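Nidogen (Mus musculus, PDB 1NPE) probably links laminin to other basement-membrane components, with the six-bladed YWTD beta-propeller of its G3 domain as the likely laminin-binding part. Local coordinates at residues R14-R19 with K24-A29; L221-W226 with S230-D235. One frame throughout, in Å; residues are numbered along the deposited sequence.

Interaction 1: residues R14-R19 with K24-A29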
loop_
_atom_site.group_PDB
_atom_site.type_symbol
_atom_site.label_atom_id
_atom_site.label_comp_id
_atom_site.label_asym_id
_atom_site.label_seq_id
_atom_site.Cartn_x
_atom_site.Cartn_y
_atom_site.Cartn_z
ATOM N N ARG A 14 -9.991 17.669 -0.610
ATOM C CA ARG A 14 -9.351 18.777 -1.305
ATOM C C ARG A 14 -9.268 20.035 -0.439
ATOM O O ARG A 14 -10.236 20.399 0.240
ATOM C CB ARG A 14 -10.156 19.095 -2.564
ATOM C CG ARG A 14 -9.748 20.349 -3.295
ATOM C CD ARG A 14 -10.724 20.668 -4.418
ATOM N NE ARG A 14 -10.214 21.759 -5.241
ATOM C CZ ARG A 14 -10.614 22.023 -6.480
ATOM N NH1 ARG A 14 -11.548 21.277 -7.059
ATOM N NH2 ARG A 14 -10.063 23.027 -7.148
ATOM N N LEU A 15 -8.102 20.680 -0.440
ATOM C CA LEU A 15 -7.922 21.928 0.300
ATOM C C LEU A 15 -6.901 22.812 -0.394
ATOM O O LEU A 15 -5.846 22.349 -0.830
ATOM C CB LEU A 15 -7.540 21.703 1.767
ATOM C CG LEU A 15 -6.176 21.148 2.155
ATOM C CD1 LEU A 15 -5.775 21.700 3.512
ATOM C CD2 LEU A 15 -6.232 19.637 2.176
ATOM N N PRO A 16 -7.211 24.108 -0.503
ATOM C CA PRO A 16 -6.378 25.129 -1.138
ATOM C C PRO A 16 -5.027 25.345 -0.483
ATOM O O PRO A 16 -4.872 25.160 0.722
ATOM C CB PRO A 16 -7.236 26.391 -1.015
ATOM C CG PRO A 16 -8.634 25.858 -0.962
ATOM C CD PRO A 16 -8.477 24.693 -0.035
ATOM N N LEU A 17 -4.058 25.729 -1.308
ATOM C CA LEU A 17 -2.703 26.031 -0.870
ATOM C C LEU A 17 -2.374 27.433 -1.360
ATOM O O LEU A 17 -2.058 27.619 -2.535
ATOM C CB LEU A 17 -1.689 25.067 -1.491
ATOM C CG LEU A 17 -1.085 23.910 -0.694
ATOM C CD1 LEU A 17 0.120 23.388 -1.478
ATOM C CD2 LEU A 17 -0.638 24.356 0.690
ATOM N N GLU A 18 -2.491 28.424 -0.481
ATOM C CA GLU A 18 -2.170 29.799 -0.849
ATOM C C GLU A 18 -0.819 30.180 -0.237
ATOM O O GLU A 18 -0.705 30.395 0.971
ATOM C CB GLU A 18 -3.289 30.762 -0.424
ATOM C CG GLU A 18 -4.643 30.453 -1.093
ATOM C CD GLU A 18 -5.592 31.646 -1.135
ATOM O OE1 GLU A 18 -6.601 31.647 -0.389
ATOM O OE2 GLU A 18 -5.336 32.577 -1.933
ATOM N N ARG A 19 0.207 30.203 -1.086
ATOM C CA ARG A 19 1.578 30.520 -0.683
ATOM C C ARG A 19 2.111 29.661 0.463
ATOM O O ARG A 19 2.287 30.136 1.589
ATOM C CB ARG A 19 1.742 32.016 -0.372
ATOM C CG ARG A 19 2.127 32.859 -1.588
ATOM C CD ARG A 19 3.399 32.320 -2.265
ATOM N NE ARG A 19 3.141 31.743 -3.591
ATOM C CZ ARG A 19 3.370 30.474 -3.933
ATOM N NH1 ARG A 19 3.865 29.611 -3.050
ATOM N NH2 ARG A 19 3.127 30.071 -5.176
ATOM N N LYS A 24 -7.065 25.247 5.827
ATOM C CA LYS A 24 -7.814 24.205 6.538
ATOM C C LYS A 24 -9.327 24.378 6.603
ATOM O O LYS A 24 -10.076 23.398 6.550
ATOM C CB LYS A 24 -7.302 24.064 7.969
ATOM C CG LYS A 24 -5.810 23.952 8.113
ATOM C CD LYS A 24 -5.474 23.928 9.583
ATOM C CE LYS A 24 -4.105 24.485 9.828
ATOM N NZ LYS A 24 -3.784 24.542 11.284
ATOM N N THR A 25 -9.770 25.617 6.791
ATOM C CA THR A 25 -11.194 25.916 6.896
ATOM C C THR A 25 -11.933 25.769 5.572
ATOM O O THR A 25 -13.164 25.671 5.549
ATOM C CB THR A 25 -11.421 27.335 7.440
ATOM O OG1 THR A 25 -10.785 28.286 6.578
ATOM C CG2 THR A 25 -10.848 27.456 8.841
ATOM N N GLU A 26 -11.169 25.732 4.481
ATOM C CA GLU A 26 -11.724 25.609 3.139
ATOM C C GLU A 26 -11.695 24.186 2.580
ATOM O O GLU A 26 -12.033 23.960 1.415
ATOM C CB GLU A 26 -10.998 26.565 2.196
ATOM C CG GLU A 26 -11.128 28.025 2.617
ATOM C CD GLU A 26 -10.458 28.989 1.661
ATOM O OE1 GLU A 26 -10.177 28.600 0.505
ATOM O OE2 GLU A 26 -10.224 30.149 2.063
ATOM N N ALA A 27 -11.304 23.233 3.421
ATOM C CA ALA A 27 -11.236 21.832 3.027
ATOM C C ALA A 27 -12.622 21.236 2.758
ATOM O O ALA A 27 -13.475 21.160 3.653
ATOM C CB ALA A 27 -10.517 21.022 4.095
ATOM N N LYS A 28 -12.836 20.821 1.516
ATOM C CA LYS A 28 -14.099 20.221 1.109
ATOM C C LYS A 28 -13.790 18.964 0.300
ATOM O O LYS A 28 -12.691 18.817 -0.246
ATOM C CB LYS A 28 -14.921 21.209 0.265
ATOM C CG LYS A 28 -14.288 21.560 -1.085
ATOM C CD LYS A 28 -15.003 22.723 -1.782
ATOM C CE LYS A 28 -14.345 23.036 -3.131
ATOM N NZ LYS A 28 -14.878 24.281 -3.774
ATOM N N ALA A 29 -14.760 18.058 0.234
ATOM C CA ALA A 29 -14.592 16.819 -0.509
ATOM C C ALA A 29 -14.481 17.069 -2.005
ATOM O O ALA A 29 -15.233 17.863 -2.575
ATOM C CB ALA A 29 -15.744 15.874 -0.224
HETATM O O HOH W 1 -9.046 30.608 -1.006
#

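Interaction 2: residues L221-W226 with S230-D235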
loop_
_atom_site.group_PDB
_atom_site.type_symbol
_atom_site.label_atom_id
_atom_site.label_comp_id
_atom_site.label_asym_id
_atom_site.label_seq_id
_atom_site.Cartn_x
_atom_site.Cartn_y
_atom_site.Cartn_z
ATOM N N LEU A 221 7.319 19.877 2.653
ATOM C CA LEU A 221 6.890 18.497 2.459
ATOM C C LEU A 221 5.534 18.346 3.123
ATOM O O LEU A 221 5.290 18.914 4.182
ATOM C CB LEU A 221 7.860 17.502 3.113
ATOM C CG LEU A 221 9.234 17.269 2.492
ATOM C CD1 LEU A 221 9.931 16.154 3.265
ATOM C CD2 LEU A 221 9.108 16.905 1.019
ATOM N N TYR A 222 4.643 17.598 2.487
ATOM C CA TYR A 222 3.325 17.360 3.055
ATOM C C TYR A 222 3.131 15.855 3.111
ATOM O O TYR A 222 3.152 15.185 2.074
ATOM C CB TYR A 222 2.228 17.994 2.193
ATOM C CG TYR A 222 2.327 19.495 2.080
ATOM C CD1 TYR A 222 3.072 20.085 1.062
ATOM C CD2 TYR A 222 1.688 20.326 3.000
ATOM C CE1 TYR A 222 3.181 21.467 0.959
ATOM C CE2 TYR A 222 1.793 21.713 2.908
ATOM C CZ TYR A 222 2.540 22.273 1.886
ATOM O OH TYR A 222 2.656 23.637 1.790
ATOM N N TYR A 223 2.983 15.321 4.320
ATOM C CA TYR A 223 2.780 13.891 4.472
ATOM C C TYR A 223 1.543 13.516 5.284
ATOM O O TYR A 223 1.058 14.299 6.103
ATOM C CB TYR A 223 4.036 13.215 5.048
ATOM C CG TYR A 223 4.333 13.478 6.508
ATOM C CD1 TYR A 223 3.839 12.632 7.504
ATOM C CD2 TYR A 223 5.165 14.530 6.893
ATOM C CE1 TYR A 223 4.173 12.822 8.848
ATOM C CE2 TYR A 223 5.504 14.732 8.231
ATOM C CZ TYR A 223 5.006 13.871 9.200
ATOM O OH TYR A 223 5.360 14.049 10.516
ATOM N N THR A 224 1.025 12.318 5.022
ATOM C CA THR A 224 -0.137 11.807 5.739
ATOM C C THR A 224 0.381 10.889 6.832
ATOM O O THR A 224 1.305 10.101 6.603
ATOM C CB THR A 224 -1.084 11.030 4.812
ATOM O OG1 THR A 224 -0.383 9.934 4.211
ATOM C CG2 THR A 224 -1.640 11.959 3.727
ATOM N N ASP A 225 -0.215 10.990 8.015
ATOM C CA ASP A 225 0.216 10.198 9.157
ATOM C C ASP A 225 -0.922 9.366 9.734
ATOM O O ASP A 225 -2.014 9.872 9.988
ATOM C CB ASP A 225 0.813 11.128 10.221
ATOM C CG ASP A 225 1.534 10.377 11.332
ATOM O OD1 ASP A 225 0.858 9.807 12.199
ATOM O OD2 ASP A 225 2.780 10.381 11.359
ATOM N N TRP A 226 -0.644 8.081 9.928
ATOM C CA TRP A 226 -1.608 7.117 10.467
ATOM C C TRP A 226 -1.799 7.200 11.991
ATOM O O TRP A 226 -2.846 6.819 12.520
ATOM C CB TRP A 226 -1.163 5.700 10.104
ATOM C CG TRP A 226 -1.468 5.287 8.694
ATOM C CD1 TRP A 226 -2.017 6.055 7.702
ATOM C CD2 TRP A 226 -1.276 3.986 8.134
ATOM N NE1 TRP A 226 -2.179 5.309 6.563
ATOM C CE2 TRP A 226 -1.733 4.035 6.800
ATOM C CE3 TRP A 226 -0.759 2.782 8.629
ATOM C CZ2 TRP A 226 -1.690 2.927 5.956
ATOM C CZ3 TRP A 226 -0.714 1.682 7.790
ATOM C CH2 TRP A 226 -1.177 1.763 6.465
ATOM N N SER A 230 -3.533 13.025 10.506
ATOM C CA SER A 230 -3.461 14.376 9.980
ATOM C C SER A 230 -2.471 14.532 8.837
ATOM O O SER A 230 -1.658 13.644 8.568
ATOM C CB SER A 230 -3.086 15.349 11.096
ATOM O OG SER A 230 -1.707 15.251 11.417
ATOM N N VAL A 231 -2.595 15.652 8.134
ATOM C CA VAL A 231 -1.690 15.989 7.047
ATOM C C VAL A 231 -0.689 16.948 7.692
ATOM O O VAL A 231 -1.072 17.982 8.242
ATOM C CB VAL A 231 -2.412 16.691 5.881
ATOM C CG1 VAL A 231 -1.400 17.129 4.831
ATOM C CG2 VAL A 231 -3.459 15.762 5.268
ATOM N N ILE A 232 0.588 16.594 7.641
ATOM C CA ILE A 232 1.616 17.411 8.258
ATOM C C ILE A 232 2.529 18.079 7.239
ATOM O O ILE A 232 3.031 17.429 6.328
ATOM C CB ILE A 232 2.462 16.568 9.251
ATOM C CG1 ILE A 232 1.554 15.899 10.288
ATOM C CG2 ILE A 232 3.491 17.443 9.945
ATOM C CD1 ILE A 232 2.271 14.976 11.246
ATOM N N ALA A 233 2.713 19.388 7.393
ATOM C CA ALA A 233 3.582 20.172 6.518
ATOM C C ALA A 233 4.923 20.396 7.218
ATOM O O ALA A 233 4.972 20.912 8.337
ATOM C CB ALA A 233 2.927 21.512 6.187
ATOM N N MET A 234 6.009 20.000 6.562
ATOM C CA MET A 234 7.346 20.149 7.130
ATOM C C MET A 234 8.273 20.893 6.177
ATOM O O MET A 234 8.197 20.717 4.961
ATOM C CB MET A 234 7.945 18.770 7.453
ATOM C CG MET A 234 7.207 17.973 8.530
ATOM S SD MET A 234 7.514 18.532 10.232
ATOM C CE MET A 234 7.244 16.973 11.177
ATOM N N ASP A 235 9.133 21.741 6.736
ATOM C CA ASP A 235 10.100 22.508 5.947
ATOM C C ASP A 235 11.427 21.749 5.973
ATOM O O ASP A 235 11.944 21.421 7.044
ATOM C CB ASP A 235 10.276 23.910 6.539
ATOM C CG ASP A 235 11.112 24.838 5.655
ATOM O OD1 ASP A 235 11.962 24.367 4.865
ATOM O OD2 ASP A 235 10.919 26.069 5.770
#

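Interaction 1: residues R14-R19 with K24-A29
The side chain of E26 crosses the ring of P16 obliquely. Its CB faces CD and CG of the proline, and its OE1 comes to 3.5 Å from P16 CG. CG of E26 stands anti to the carbonyl carbon (chi1 -60°) and the chain is extended from there, which carries the carboxylate past the ring to the side of E18. Water 1 donates to both acids, at 2.7 Å from E18 OE1 and 2.8 Å from E26 OE1. Next to this, L15 and A27 meet through their CB atoms, 3.8 Å apart, and F245 also packs on A27. R14 and K28 form an antiparallel hydrogen-bonded pair: R14 N to K28 O is 3.0 Å, and K28 N to R14 O is 2.9 Å. Both bonds are somewhat bent. The two long side chains leave on the same face of the sheet. R14 NE and K28 NZ stay 5.5 Å apart, while R14 packs on H3 and L5. This is where the outermost strand of the blade, 28-33, joins strand 11-17. The contact is mostly a surface one, with little apolar overlap. The shared water probably eases the repulsion between the two carboxylates.

Interaction 2: residues L221-W226 with S230-D235
Y223 and I232 face each other across an antiparallel hydrogen-bonded pair, and their side chains run alongside in one direction. From CB of Y223, CG sits in the crowded position between the backbone N and the carbonyl carbon (chi1 72°), and this lays one ring face against I232. Near the base of the ring, CD2 is 3.6 Å from I232 O. Further out, I232 CB lies over the face, 3.9 Å from the Y223 ring centroid and 21° off the normal, a CH-pi contact. At CE2 the ring edge meets M234 CG, 3.7 Å away and near the ring plane. On the other edge, past CE1, D225 OD2 lies in plane; it accepts a hydrogen bond from Y210 N. CZ touches I232 CD1 at 3.6 Å. At the tip, Y223 OH has two methyl neighbours, I232 CD1 at 3.3 Å and M234 CE at 3.5 Å; the bend of the methionine at chi2 brings its chain back to the tyrosine.

Below the ring the backbones are tightly paired. I232 N reaches Y223 O at 2.8 Å, and L221 and M234 exchange two more nearly straight bonds. The opposite face carries Y222 on A233, with T224 and V231, and I256 packs there. Residues 222-225 read YYTD, a variant of the YWTD signature, on the second strand of the blade. T224 OG1 bonds to Y254 O and A213 N, so the motif also ties neighbouring strands and loops. Across the hairpin the chemistry is backbone bonding plus apolar cover, with the ring held on one face and at its edges.

From the N terminus, interaction 1 comes first. It closes the short turn 20-23 and joins strands 11-17 and 28-33, the outer half of a blade. The chain then builds four further blades before interaction 2 closes the turn 227-229 between strands 220-225 and 230-235, the middle of the last blade. The two contacts are in series and neither nests nor crosses. The centres of interactions 1 and 2 are about 14 Å apart. They touch where L17 CD2 packs 3.5 Å from Y222 OH. K24 adds a salt bridge to D243 in strand 240-245. Strand 256-259 then returns to complete the first blade, so the adjoining contacts sit where the propeller ring closes.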